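Local coordinates for protein aromatic amino acid aminotransferase I (Candida albicans WO-1, PDB 6HNU) that probably transfers the amino group of aromatic amino acids to 2-oxoglutarate, using pyridoxal 5'-phosphate as its cofactor, at residues 6-11 with 130-135; 10-15 with 238-243; 231-236 with 287-292. One frame throughout, in Å; residues are numbered along the deposited sequence.

How the contacts relate
All three contacts lie on the same side of the chain's centre, around the large mixed sheet of the aminotransferase fold and away from the annotated sites, with centres 9 to 13 Å apart. Contacts 1 and 2 start from the same N-terminal loop and share K10 and D11; contacts 2 and 3 both use helix 226-239. Contact 1 is partly buried and relies on backbone groups, the N132 amide, the K6 amine and waters. Contact 2, buried, is mainly leucine packing, with one histidine-carboxylate bond at an exposed histidine. Contact 3, likewise buried, concentrates its polar groups around one tyrosine hydroxyl and one aspartate. It meets the shared loop through K10 N to E289 O and contact 2 through I243 N to R291 O, both probable hydrogen bonds.

Contact 1. Residues 6-11 with 130-135; sequences KPQAKD and YENWDV
At the edge of the large mixed sheet of this aminotransferase fold, the N-terminal loop 6-11 runs past the loop that leads into the outermost strand 133-138, with P7 O and the A9 side chain turned to Y130 to N132. Two backbone amides, one from each segment, tie them together. E131 N donates to P7 O at 2.9 Å. A9 N donates to N132 OD1 at 2.9 Å, almost straight at 176° and on a lone pair in the carbonyl plane. The N132 side chain can turn back to that amide because its CG sits between its own backbone N and carbonyl carbon (chi1 49°). Its other end, ND2, reaches A9 O through a water, so both amide atoms serve A9. Beside it the Q8 amide lies 28° from the N132 amide plane. A9 CB rests 3.6 Å from CD2 of the Y130 ring, which also touches Q314 of strand 309-314. K6 bends at chi3 and brings NZ above the carbonyl plane of Y130, 3.1 Å from its O; its strongest partner, however, is V128 O, just before the segment. One further water joins K6 NZ to E131 O, and another, in the W133 ring plane, links K6 NZ to W133 NE1.

Contact 2. Residues 10-15 with 238-243; sequences KDLTHL and KYDFLI
The backbones stay well apart, L15 and F241 being the closest pair at 7.6 Å between CA atoms, so side chains do the bridging, with no backbone hydrogen bond between the short 3-10 turn 13-15 and the link from helix 226-239 to strand 242-246, a helix-to-strand connection of the aminotransferase's large mixed sheet. D240 leaves the helix with positive phi, and L242 begins the strand. Three leucines make the apolar part. CD2 of L242 meets L12 CD1 at 3.6 Å and L15 CD1 at 3.7 Å; L12 and L15 run antiparallel to the L242 side chain, alongside it. One methyl of L242 therefore touches both leucines of the loop. The turn is held by L15 N donating to L12 O at 2.8 Å; D11 OD1 accepts T13 N in an Asx turn leading into it, and T13 OG1 as well. D240 divides its carboxylate: OD1 lies beside the methyls L12 CD2 and L15 CD1 and forms a salt bridge with R291, while OD2 turns to the imidazole. With chi1 at 64° the H14 ring swings across to D240, where NE2 donates to the syn lone pair of D240 OD2 at 2.9 Å and 166°, the oxygen only 7° out of the ring plane.

Contact 3. Residues 231-236 with 287-292; sequences QIYDIA and DVEGRV
The Y233 ring reaches from helix 226-239 across the loop 287-292 with its hydroxyl end foremost, its CG anti to the backbone N (chi1 -174°). It buries more surface here than any other residue of the helix segment. The hydroxyl is gripped twice. It donates to D287 OD1 at 2.6 Å, using the anti lone pair of that oxygen, and accepts from E289 N at 3.0 Å. Both partners lie at the ring edge near its plane, while the carboxylate of D287 is turned 73° to the ring. At the ring edge too, Y233 CE1 packs against V292 CG2 at 3.8 Å, and R291 CG approaches the ring obliquely.

D287 in turn holds the loop together. Its OD1 also accepts R291 N through the syn lone pair, so phenol and amide come to different lone pairs of one oxygen; OD2 is met by V292 N at 2.9 Å from above the carboxylate plane. The type I turn from D287 to G290 closes with G290 N bonding D287 O. Inside the loop R291 forms a side-on salt bridge with E289 OE1 through NE and NH1, each at 3.0 Å, the oxygen in the guanidinium plane. A236 O lies over one guanidinium face, toward its rim, 3.5 Å above the plane, and A236 CB touches R291 CD at 3.9 Å. R291 NH2 makes its strongest polar contact, a salt bridge, with D240 OD1 and also bonds F241 O, tying the loop to the link between helix 226-239 and strand 242-246. The whole is a helix packed on the beta-turn loop that opens strand 292-297, in the large mixed sheet of the aminotransferase fold.

Contact 1. Residues 6-11 with 130-135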
ATOM      1  N   LYS B   6     -25.514  20.609  10.266  1.00 51.83           N
ATOM      2  CA  LYS B   6     -24.414  20.940  11.217  1.00 41.68           C
ATOM      3  C   LYS B   6     -23.580  22.081  10.634  1.00 35.76           C
ATOM      4  O   LYS B   6     -23.678  22.368   9.441  1.00 34.47           O
ATOM      5  CB  LYS B   6     -23.619  19.644  11.425  1.00 39.76           C
ATOM      6  CG  LYS B   6     -24.428  18.469  11.957  1.00 38.55           C
ATOM      7  CD  LYS B   6     -23.725  17.124  11.846  1.00 38.73           C
ATOM      8  CE  LYS B   6     -23.982  16.416  10.526  1.00 42.56           C
ATOM      9  NZ  LYS B   6     -22.928  15.412  10.204  1.00 39.22           N
ATOM     10  N   PRO B   7     -22.708  22.762  11.409  1.00 33.97           N
ATOM     11  CA  PRO B   7     -21.833  23.786  10.845  1.00 35.31           C
ATOM     12  C   PRO B   7     -20.774  23.163   9.931  1.00 35.22           C
ATOM     13  O   PRO B   7     -20.569  21.944   9.995  1.00 31.32           O
ATOM     14  CB  PRO B   7     -21.125  24.402  12.053  1.00 37.01           C
ATOM     15  CG  PRO B   7     -21.151  23.286  13.075  1.00 38.41           C
ATOM     16  CD  PRO B   7     -22.486  22.595  12.854  1.00 37.36           C
ATOM     17  N   GLN B   8     -20.122  23.999   9.128  1.00 30.48           N
ATOM     18  CA  GLN B   8     -18.918  23.615   8.353  1.00 30.57           C
ATOM     19  C   GLN B   8     -17.721  23.553   9.313  1.00 29.78           C
ATOM     20  O   GLN B   8     -17.686  24.359  10.287  1.00 24.53           O
ATOM     21  CB  GLN B   8     -18.621  24.612   7.234  1.00 31.31           C
ATOM     22  CG  GLN B   8     -19.712  24.696   6.174  1.00 29.85           C
ATOM     23  CD  GLN B   8     -19.782  23.452   5.333  1.00 30.31           C
ATOM     24  OE1 GLN B   8     -20.756  22.701   5.384  1.00 34.59           O
ATOM     25  NE2 GLN B   8     -18.756  23.234   4.531  1.00 29.47           N
ATOM     26  N   ALA B   9     -16.772  22.663   9.011  1.00 27.14           N
ATOM     27  CA  ALA B   9     -15.448  22.568   9.672  1.00 28.78           C
ATOM     28  C   ALA B   9     -14.675  23.868   9.433  1.00 29.24           C
ATOM     29  O   ALA B   9     -14.939  24.557   8.434  1.00 25.41           O
ATOM     30  CB  ALA B   9     -14.670  21.385   9.141  1.00 28.66           C
ATOM     31  N   LYS B  10     -13.731  24.176  10.313  1.00 28.85           N
ATOM     32  CA  LYS B  10     -12.765  25.269  10.082  1.00 28.55           C
ATOM     33  C   LYS B  10     -11.971  24.941   8.835  1.00 28.09           C
ATOM     34  O   LYS B  10     -11.812  23.758   8.508  1.00 23.63           O
ATOM     35  CB  LYS B  10     -11.834  25.467  11.272  1.00 30.19           C
ATOM     36  CG  LYS B  10     -12.523  26.091  12.482  1.00 36.85           C
ATOM     37  CD  LYS B  10     -11.546  26.663  13.493  1.00 42.85           C
ATOM     38  CE  LYS B  10     -12.235  27.396  14.626  1.00 47.08           C
ATOM     39  NZ  LYS B  10     -12.987  28.574  14.138  1.00 49.98           N
ATOM     40  N   ASP B  11     -11.527  25.985   8.154  1.00 26.79           N
ATOM     41  CA  ASP B  11     -10.538  25.886   7.060  1.00 26.47           C
ATOM     42  C   ASP B  11      -9.180  25.600   7.692  1.00 24.71           C
ATOM     43  O   ASP B  11      -8.625  26.495   8.348  1.00 23.76           O
ATOM     44  CB  ASP B  11     -10.503  27.174   6.234  1.00 27.44           C
ATOM     45  CG  ASP B  11      -9.641  27.009   5.005  1.00 31.42           C
ATOM     46  OD1 ASP B  11      -8.616  26.308   5.096  1.00 27.52           O
ATOM     47  OD2 ASP B  11     -10.012  27.579   3.968  1.00 39.40           O
ATOM     48  N   TYR B 130     -19.774  18.005  12.382  1.00 23.52           N
ATOM     49  CA  TYR B 130     -19.737  19.030  11.304  1.00 21.33           C
ATOM     50  C   TYR B 130     -20.222  18.377  10.012  1.00 22.24           C
ATOM     51  O   TYR B 130     -20.352  17.128   9.928  1.00 19.51           O
ATOM     52  CB  TYR B 130     -18.350  19.656  11.172  1.00 22.22           C
ATOM     53  CG  TYR B 130     -17.256  18.681  10.817  1.00 18.29           C
ATOM     54  CD1 TYR B 130     -16.650  17.891  11.783  1.00 19.38           C
ATOM     55  CD2 TYR B 130     -16.855  18.538   9.507  1.00 17.81           C
ATOM     56  CE1 TYR B 130     -15.673  16.978  11.436  1.00 18.29           C
ATOM     57  CE2 TYR B 130     -15.860  17.652   9.141  1.00 17.73           C
ATOM     58  CZ  TYR B 130     -15.269  16.870  10.119  1.00 18.67           C
ATOM     59  OH  TYR B 130     -14.283  16.001   9.785  1.00 19.15           O
ATOM     60  N   GLU B 131     -20.507  19.205   9.016  1.00 22.01           N
ATOM     61  CA  GLU B 131     -21.292  18.800   7.837  1.00 23.09           C
ATOM     62  C   GLU B 131     -20.360  18.126   6.818  1.00 21.12           C
ATOM     63  O   GLU B 131     -20.760  17.069   6.282  1.00 20.18           O
ATOM     64  CB  GLU B 131     -21.987  20.058   7.294  1.00 27.21           C
ATOM     65  CG  GLU B 131     -22.850  19.819   6.075  1.00 30.52           C
ATOM     66  CD  GLU B 131     -24.013  18.879   6.327  1.00 33.61           C
ATOM     67  OE1 GLU B 131     -24.508  18.821   7.493  1.00 37.52           O
ATOM     68  OE2 GLU B 131     -24.409  18.187   5.364  1.00 44.44           O
ATOM     69  N   ASN B 132     -19.184  18.712   6.564  1.00 20.45           N
ATOM     70  CA  ASN B 132     -18.323  18.411   5.381  1.00 21.60           C
ATOM     71  C   ASN B 132     -17.241  17.394   5.789  1.00 20.23           C
ATOM     72  O   ASN B 132     -16.042  17.649   5.598  1.00 18.66           O
ATOM     73  CB  ASN B 132     -17.712  19.679   4.767  1.00 22.98           C
ATOM     74  CG  ASN B 132     -17.035  20.619   5.744  1.00 24.65           C
ATOM     75  OD1 ASN B 132     -17.467  20.784   6.895  1.00 24.58           O
ATOM     76  ND2 ASN B 132     -15.991  21.279   5.268  1.00 25.84           N
ATOM     77  N   TRP B 133     -17.676  16.250   6.292  1.00 19.71           N
ATOM     78  CA  TRP B 133     -16.795  15.128   6.702  1.00 19.80           C
ATOM     79  C   TRP B 133     -16.919  14.029   5.658  1.00 21.23           C
ATOM     80  O   TRP B 133     -17.940  13.975   4.873  1.00 20.28           O
ATOM     81  CB  TRP B 133     -17.115  14.611   8.106  1.00 20.43           C
ATOM     82  CG  TRP B 133     -18.390  13.833   8.209  1.00 20.72           C
ATOM     83  CD1 TRP B 133     -19.637  14.377   8.323  1.00 21.29           C
ATOM     84  CD2 TRP B 133     -18.575  12.402   8.183  1.00 20.76           C
ATOM     85  NE1 TRP B 133     -20.577  13.387   8.402  1.00 22.92           N
ATOM     86  CE2 TRP B 133     -19.970  12.167   8.280  1.00 21.15           C
ATOM     87  CE3 TRP B 133     -17.721  11.293   8.097  1.00 20.66           C
ATOM     88  CZ2 TRP B 133     -20.516  10.877   8.324  1.00 20.33           C
ATOM     89  CZ3 TRP B 133     -18.259  10.022   8.116  1.00 21.64           C
ATOM     90  CH2 TRP B 133     -19.636   9.820   8.249  1.00 22.42           C
ATOM     91  N   ASP B 134     -15.907  13.186   5.596  1.00 22.10           N
ATOM     92  CA  ASP B 134     -15.922  12.058   4.651  1.00 22.53           C
ATOM     93  C   ASP B 134     -15.044  10.933   5.184  1.00 21.30           C
ATOM     94  O   ASP B 134     -14.413  11.096   6.246  1.00 17.67           O
ATOM     95  CB  ASP B 134     -15.503  12.495   3.249  1.00 26.27           C
ATOM     96  CG  ASP B 134     -16.227  11.727   2.148  1.00 28.94           C
ATOM     97  OD1 ASP B 134     -17.205  10.975   2.452  1.00 33.93           O
ATOM     98  OD2 ASP B 134     -15.809  11.872   1.017  1.00 42.78           O
ATOM     99  N   VAL B 135     -15.108   9.824   4.464  1.00 20.47           N
ATOM    100  CA  VAL B 135     -14.211   8.663   4.640  1.00 20.63           C
ATOM    101  C   VAL B 135     -13.577   8.352   3.288  1.00 19.88           C
ATOM    102  O   VAL B 135     -14.256   8.440   2.244  1.00 18.82           O
ATOM    103  CB  VAL B 135     -14.990   7.478   5.211  1.00 21.54           C
ATOM    104  CG1 VAL B 135     -15.557   7.818   6.571  1.00 22.37           C
ATOM    105  CG2 VAL B 135     -16.103   7.050   4.294  1.00 26.54           C
TER
HETATM  106  O   HOH W   1     -23.627  12.907   8.749  1.00 24.81           O
HETATM  107  O   HOH W   2     -22.718  15.506   7.122  1.00 29.77           O
HETATM  108  O   HOH W   3     -14.030  23.425   6.108  1.00 29.56           O

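Contact 2. Residues 10-15 with 238-243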
ATOM      1  N   LYS B  10     -13.731  24.176  10.313  1.00 28.85           N
ATOM      2  CA  LYS B  10     -12.765  25.269  10.082  1.00 28.55           C
ATOM      3  C   LYS B  10     -11.971  24.941   8.835  1.00 28.09           C
ATOM      4  O   LYS B  10     -11.812  23.758   8.508  1.00 23.63           O
ATOM      5  CB  LYS B  10     -11.834  25.467  11.272  1.00 30.19           C
ATOM      6  CG  LYS B  10     -12.523  26.091  12.482  1.00 36.85           C
ATOM      7  CD  LYS B  10     -11.546  26.663  13.493  1.00 42.85           C
ATOM      8  CE  LYS B  10     -12.235  27.396  14.626  1.00 47.08           C
ATOM      9  NZ  LYS B  10     -12.987  28.574  14.138  1.00 49.98           N
ATOM     10  N   ASP B  11     -11.527  25.985   8.154  1.00 26.79           N
ATOM     11  CA  ASP B  11     -10.538  25.886   7.060  1.00 26.47           C
ATOM     12  C   ASP B  11      -9.180  25.600   7.692  1.00 24.71           C
ATOM     13  O   ASP B  11      -8.625  26.495   8.348  1.00 23.76           O
ATOM     14  CB  ASP B  11     -10.503  27.174   6.234  1.00 27.44           C
ATOM     15  CG  ASP B  11      -9.641  27.009   5.005  1.00 31.42           C
ATOM     16  OD1 ASP B  11      -8.616  26.308   5.096  1.00 27.52           O
ATOM     17  OD2 ASP B  11     -10.012  27.579   3.968  1.00 39.40           O
ATOM     18  N   LEU B  12      -8.645  24.397   7.504  1.00 26.46           N
ATOM     19  CA  LEU B  12      -7.347  24.027   8.114  1.00 25.66           C
ATOM     20  C   LEU B  12      -6.316  23.788   7.016  1.00 26.49           C
ATOM     21  O   LEU B  12      -5.296  23.114   7.276  1.00 23.97           O
ATOM     22  CB  LEU B  12      -7.564  22.799   9.006  1.00 24.85           C
ATOM     23  CG  LEU B  12      -8.519  23.011  10.183  1.00 25.19           C
ATOM     24  CD1 LEU B  12      -8.660  21.741  11.019  1.00 26.21           C
ATOM     25  CD2 LEU B  12      -8.058  24.149  11.076  1.00 25.25           C
ATOM     26  N   THR B  13      -6.528  24.324   5.815  1.00 26.88           N
ATOM     27  CA  THR B  13      -5.594  24.018   4.699  1.00 26.04           C
ATOM     28  C   THR B  13      -4.231  24.637   5.042  1.00 24.85           C
ATOM     29  O   THR B  13      -3.229  24.075   4.628  1.00 23.62           O
ATOM     30  CB  THR B  13      -6.201  24.337   3.324  1.00 27.13           C
ATOM     31  OG1 THR B  13      -6.549  25.706   3.349  1.00 27.60           O
ATOM     32  CG2 THR B  13      -7.406  23.484   2.974  1.00 28.58           C
ATOM     33  N   HIS B  14      -4.156  25.628   5.934  1.00 23.43           N
ATOM     34  CA  HIS B  14      -2.862  26.187   6.408  1.00 23.16           C
ATOM     35  C   HIS B  14      -2.056  25.139   7.213  1.00 22.66           C
ATOM     36  O   HIS B  14      -0.845  25.338   7.444  1.00 22.08           O
ATOM     37  CB  HIS B  14      -3.099  27.496   7.193  1.00 24.07           C
ATOM     38  CG  HIS B  14      -3.891  27.309   8.450  1.00 23.43           C
ATOM     39  ND1 HIS B  14      -5.261  27.185   8.446  1.00 22.83           N
ATOM     40  CD2 HIS B  14      -3.512  27.199   9.734  1.00 23.79           C
ATOM     41  CE1 HIS B  14      -5.695  27.044   9.685  1.00 24.21           C
ATOM     42  NE2 HIS B  14      -4.640  27.026  10.491  1.00 24.23           N
ATOM     43  N   LEU B  15      -2.641  24.018   7.623  1.00 23.07           N
ATOM     44  CA  LEU B  15      -1.867  23.006   8.400  1.00 22.20           C
ATOM     45  C   LEU B  15      -1.283  21.938   7.466  1.00 21.64           C
ATOM     46  O   LEU B  15      -0.435  21.129   7.926  1.00 19.40           O
ATOM     47  CB  LEU B  15      -2.776  22.415   9.481  1.00 21.61           C
ATOM     48  CG  LEU B  15      -3.200  23.429  10.541  1.00 23.47           C
ATOM     49  CD1 LEU B  15      -4.037  22.746  11.611  1.00 22.10           C
ATOM     50  CD2 LEU B  15      -1.978  24.133  11.139  1.00 23.50           C
ATOM     51  N   LYS B 238      -7.323  25.519  20.912  1.00 24.10           N
ATOM     52  CA  LYS B 238      -6.757  26.779  21.465  1.00 24.88           C
ATOM     53  C   LYS B 238      -5.424  27.039  20.779  1.00 25.23           C
ATOM     54  O   LYS B 238      -5.137  28.200  20.455  1.00 22.76           O
ATOM     55  CB  LYS B 238      -6.636  26.684  22.993  1.00 26.00           C
ATOM     56  CG  LYS B 238      -5.858  27.796  23.696  1.00 25.76           C
ATOM     57  CD  LYS B 238      -5.759  27.598  25.207  1.00 26.53           C
ATOM     58  CE  LYS B 238      -5.067  28.742  25.929  1.00 27.91           C
ATOM     59  NZ  LYS B 238      -4.939  28.465  27.383  1.00 28.04           N
ATOM     60  N   TYR B 239      -4.625  26.005  20.529  1.00 23.13           N
ATOM     61  CA  TYR B 239      -3.297  26.226  19.925  1.00 20.62           C
ATOM     62  C   TYR B 239      -3.321  25.890  18.429  1.00 20.69           C
ATOM     63  O   TYR B 239      -2.292  26.025  17.799  1.00 21.66           O
ATOM     64  CB  TYR B 239      -2.244  25.459  20.706  1.00 21.90           C
ATOM     65  CG  TYR B 239      -2.102  25.979  22.102  1.00 21.13           C
ATOM     66  CD1 TYR B 239      -1.400  27.161  22.332  1.00 22.01           C
ATOM     67  CD2 TYR B 239      -2.734  25.361  23.163  1.00 20.12           C
ATOM     68  CE1 TYR B 239      -1.254  27.658  23.613  1.00 22.17           C
ATOM     69  CE2 TYR B 239      -2.632  25.861  24.448  1.00 22.37           C
ATOM     70  CZ  TYR B 239      -1.873  27.014  24.675  1.00 22.35           C
ATOM     71  OH  TYR B 239      -1.760  27.523  25.934  1.00 23.89           O
ATOM     72  N   ASP B 240      -4.469  25.476  17.897  1.00 21.29           N
ATOM     73  CA  ASP B 240      -4.644  25.202  16.442  1.00 21.91           C
ATOM     74  C   ASP B 240      -3.646  24.164  15.922  1.00 18.94           C
ATOM     75  O   ASP B 240      -2.894  24.449  14.996  1.00 18.79           O
ATOM     76  CB  ASP B 240      -4.582  26.501  15.639  1.00 22.21           C
ATOM     77  CG  ASP B 240      -4.987  26.307  14.193  1.00 22.19           C
ATOM     78  OD1 ASP B 240      -5.767  25.366  13.923  1.00 20.01           O
ATOM     79  OD2 ASP B 240      -4.475  27.078  13.349  1.00 23.27           O
ATOM     80  N   PHE B 241      -3.732  22.925  16.412  1.00 18.23           N
ATOM     81  CA  PHE B 241      -3.031  21.761  15.837  1.00 17.75           C
ATOM     82  C   PHE B 241      -4.097  20.676  15.641  1.00 18.37           C
ATOM     83  O   PHE B 241      -5.176  20.766  16.268  1.00 17.80           O
ATOM     84  CB  PHE B 241      -1.798  21.341  16.652  1.00 18.92           C
ATOM     85  CG  PHE B 241      -2.043  20.968  18.095  1.00 20.22           C
ATOM     86  CD1 PHE B 241      -2.561  19.724  18.442  1.00 18.08           C
ATOM     87  CD2 PHE B 241      -1.730  21.849  19.115  1.00 20.26           C
ATOM     88  CE1 PHE B 241      -2.824  19.425  19.769  1.00 18.82           C
ATOM     89  CE2 PHE B 241      -1.947  21.526  20.444  1.00 18.37           C
ATOM     90  CZ  PHE B 241      -2.481  20.308  20.767  1.00 19.16           C
ATOM     91  N   LEU B 242      -3.824  19.710  14.769  1.00 18.42           N
ATOM     92  CA  LEU B 242      -4.759  18.581  14.525  1.00 18.12           C
ATOM     93  C   LEU B 242      -4.583  17.502  15.585  1.00 17.19           C
ATOM     94  O   LEU B 242      -3.548  17.422  16.264  1.00 16.24           O
ATOM     95  CB  LEU B 242      -4.521  17.977  13.136  1.00 18.73           C
ATOM     96  CG  LEU B 242      -4.499  18.961  11.975  1.00 20.27           C
ATOM     97  CD1 LEU B 242      -3.913  18.326  10.748  1.00 23.34           C
ATOM     98  CD2 LEU B 242      -5.872  19.499  11.699  1.00 22.58           C
ATOM     99  N   ILE B 243      -5.556  16.608  15.670  1.00 15.53           N
ATOM    100  CA  ILE B 243      -5.387  15.386  16.489  1.00 16.65           C
ATOM    101  C   ILE B 243      -5.505  14.218  15.529  1.00 15.91           C
ATOM    102  O   ILE B 243      -6.523  14.144  14.804  1.00 14.14           O
ATOM    103  CB  ILE B 243      -6.403  15.298  17.646  1.00 17.04           C
ATOM    104  CG1 ILE B 243      -6.181  16.375  18.706  1.00 18.29           C
ATOM    105  CG2 ILE B 243      -6.414  13.901  18.250  1.00 16.42           C
ATOM    106  CD1 ILE B 243      -7.336  16.514  19.674  1.00 19.25           C
TER

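Contact 3. Residues 231-236 with 287-292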
ATOM      1  N   GLN B 231     -10.676  17.770  27.319  1.00 18.95           N
ATOM      2  CA  GLN B 231      -9.655  18.790  27.668  1.00 20.99           C
ATOM      3  C   GLN B 231      -8.588  18.851  26.568  1.00 18.68           C
ATOM      4  O   GLN B 231      -8.125  19.949  26.262  1.00 19.01           O
ATOM      5  CB  GLN B 231      -9.025  18.432  29.003  1.00 21.89           C
ATOM      6  CG  GLN B 231      -9.933  18.733  30.185  1.00 27.60           C
ATOM      7  CD  GLN B 231      -9.271  18.239  31.444  1.00 34.96           C
ATOM      8  OE1 GLN B 231      -8.803  19.026  32.256  1.00 45.13           O
ATOM      9  NE2 GLN B 231      -9.145  16.927  31.573  1.00 37.47           N
ATOM     10  N   ILE B 232      -8.194  17.700  26.035  1.00 19.22           N
ATOM     11  CA  ILE B 232      -7.138  17.615  24.974  1.00 18.66           C
ATOM     12  C   ILE B 232      -7.684  18.258  23.694  1.00 18.12           C
ATOM     13  O   ILE B 232      -6.942  19.060  23.076  1.00 18.67           O
ATOM     14  CB  ILE B 232      -6.629  16.172  24.794  1.00 17.44           C
ATOM     15  CG1 ILE B 232      -5.799  15.721  25.998  1.00 19.24           C
ATOM     16  CG2 ILE B 232      -5.843  16.030  23.501  1.00 17.58           C
ATOM     17  CD1 ILE B 232      -5.758  14.220  26.215  1.00 17.19           C
ATOM     18  N   TYR B 233      -8.944  17.997  23.353  1.00 18.29           N
ATOM     19  CA  TYR B 233      -9.608  18.623  22.174  1.00 17.89           C
ATOM     20  C   TYR B 233      -9.565  20.147  22.330  1.00 19.26           C
ATOM     21  O   TYR B 233      -9.166  20.871  21.397  1.00 19.29           O
ATOM     22  CB  TYR B 233     -11.028  18.075  21.958  1.00 17.86           C
ATOM     23  CG  TYR B 233     -11.612  18.604  20.680  1.00 18.29           C
ATOM     24  CD1 TYR B 233     -11.173  18.102  19.459  1.00 16.68           C
ATOM     25  CD2 TYR B 233     -12.431  19.719  20.659  1.00 18.18           C
ATOM     26  CE1 TYR B 233     -11.607  18.616  18.256  1.00 17.43           C
ATOM     27  CE2 TYR B 233     -12.901  20.229  19.454  1.00 18.14           C
ATOM     28  CZ  TYR B 233     -12.479  19.687  18.247  1.00 17.55           C
ATOM     29  OH  TYR B 233     -12.896  20.193  17.051  1.00 18.04           O
ATOM     30  N   ASP B 234      -9.889  20.651  23.525  1.00 21.78           N
ATOM     31  CA  ASP B 234      -9.868  22.121  23.805  1.00 24.16           C
ATOM     32  C   ASP B 234      -8.454  22.686  23.592  1.00 19.65           C
ATOM     33  O   ASP B 234      -8.327  23.808  23.063  1.00 21.71           O
ATOM     34  CB  ASP B 234     -10.418  22.438  25.203  1.00 25.42           C
ATOM     35  CG  ASP B 234     -11.916  22.223  25.327  1.00 28.95           C
ATOM     36  OD1 ASP B 234     -12.533  22.013  24.315  1.00 31.39           O
ATOM     37  OD2 ASP B 234     -12.426  22.222  26.455  1.00 30.45           O
ATOM     38  N   ILE B 235      -7.422  21.952  23.976  1.00 19.04           N
ATOM     39  CA  ILE B 235      -6.012  22.387  23.776  1.00 20.16           C
ATOM     40  C   ILE B 235      -5.712  22.416  22.275  1.00 19.54           C
ATOM     41  O   ILE B 235      -5.153  23.411  21.804  1.00 20.96           O
ATOM     42  CB  ILE B 235      -5.075  21.468  24.564  1.00 18.10           C
ATOM     43  CG1 ILE B 235      -5.333  21.631  26.068  1.00 16.73           C
ATOM     44  CG2 ILE B 235      -3.629  21.704  24.192  1.00 18.75           C
ATOM     45  CD1 ILE B 235      -4.784  20.506  26.861  1.00 17.18           C
ATOM     46  N   ALA B 236      -6.133  21.392  21.525  1.00 19.33           N
ATOM     47  CA  ALA B 236      -5.904  21.344  20.052  1.00 19.01           C
ATOM     48  C   ALA B 236      -6.588  22.563  19.419  1.00 19.05           C
ATOM     49  O   ALA B 236      -6.005  23.186  18.560  1.00 19.41           O
ATOM     50  CB  ALA B 236      -6.427  20.038  19.500  1.00 19.13           C
ATOM     51  N   ASP B 287     -15.494  16.571  17.523  1.00 19.77           N
ATOM     52  CA  ASP B 287     -14.685  17.406  16.604  1.00 19.19           C
ATOM     53  C   ASP B 287     -15.569  18.429  15.882  1.00 21.28           C
ATOM     54  O   ASP B 287     -15.606  18.417  14.679  1.00 20.29           O
ATOM     55  CB  ASP B 287     -13.930  16.550  15.591  1.00 19.81           C
ATOM     56  CG  ASP B 287     -12.971  17.351  14.724  1.00 18.87           C
ATOM     57  OD1 ASP B 287     -12.516  18.457  15.168  1.00 18.62           O
ATOM     58  OD2 ASP B 287     -12.684  16.885  13.605  1.00 18.40           O
ATOM     59  N   VAL B 288     -16.121  19.387  16.610  1.00 21.98           N
ATOM     60  CA  VAL B 288     -16.958  20.459  16.020  1.00 22.18           C
ATOM     61  C   VAL B 288     -16.150  21.239  14.974  1.00 21.99           C
ATOM     62  O   VAL B 288     -16.782  21.687  14.009  1.00 21.55           O
ATOM     63  CB  VAL B 288     -17.587  21.351  17.111  1.00 22.36           C
ATOM     64  CG1 VAL B 288     -18.451  20.525  18.050  1.00 24.33           C
ATOM     65  CG2 VAL B 288     -16.560  22.136  17.896  1.00 22.92           C
ATOM     66  N   GLU B 289     -14.828  21.380  15.127  1.00 21.67           N
ATOM     67  CA  GLU B 289     -13.984  22.236  14.254  1.00 21.10           C
ATOM     68  C   GLU B 289     -13.433  21.464  13.031  1.00 20.99           C
ATOM     69  O   GLU B 289     -12.913  22.126  12.112  1.00 18.69           O
ATOM     70  CB  GLU B 289     -12.831  22.869  15.035  1.00 23.92           C
ATOM     71  CG  GLU B 289     -13.286  23.733  16.201  1.00 24.40           C
ATOM     72  CD  GLU B 289     -12.251  24.716  16.720  1.00 26.93           C
ATOM     73  OE1 GLU B 289     -11.078  24.607  16.345  1.00 22.83           O
ATOM     74  OE2 GLU B 289     -12.642  25.620  17.481  1.00 27.00           O
ATOM     75  N   GLY B 290     -13.521  20.128  12.976  1.00 19.62           N
ATOM     76  CA  GLY B 290     -12.938  19.363  11.846  1.00 18.63           C
ATOM     77  C   GLY B 290     -11.412  19.298  11.894  1.00 19.69           C
ATOM     78  O   GLY B 290     -10.803  19.166  10.845  1.00 18.29           O
ATOM     79  N   ARG B 291     -10.798  19.317  13.083  1.00 20.18           N
ATOM     80  CA  ARG B 291      -9.325  19.248  13.203  1.00 18.07           C
ATOM     81  C   ARG B 291      -8.909  17.836  13.650  1.00 16.72           C
ATOM     82  O   ARG B 291      -7.747  17.666  14.113  1.00 15.80           O
ATOM     83  CB  ARG B 291      -8.874  20.380  14.130  1.00 17.67           C
ATOM     84  CG  ARG B 291      -9.358  20.242  15.576  1.00 18.28           C
ATOM     85  CD  ARG B 291      -8.673  21.211  16.499  1.00 19.39           C
ATOM     86  NE  ARG B 291      -8.908  22.591  16.080  1.00 20.08           N
ATOM     87  CZ  ARG B 291      -8.072  23.341  15.358  1.00 19.97           C
ATOM     88  NH1 ARG B 291      -8.436  24.570  15.022  1.00 22.49           N
ATOM     89  NH2 ARG B 291      -6.878  22.904  15.009  1.00 21.45           N
ATOM     90  N   VAL B 292      -9.820  16.864  13.595  1.00 15.92           N
ATOM     91  CA  VAL B 292      -9.465  15.451  13.937  1.00 15.74           C
ATOM     92  C   VAL B 292      -9.361  14.645  12.636  1.00 15.83           C
ATOM     93  O   VAL B 292     -10.276  14.749  11.794  1.00 14.84           O
ATOM     94  CB  VAL B 292     -10.423  14.808  14.949  1.00 15.35           C
ATOM     95  CG1 VAL B 292     -10.017  13.387  15.297  1.00 16.21           C
ATOM     96  CG2 VAL B 292     -10.506  15.617  16.214  1.00 15.12           C
TER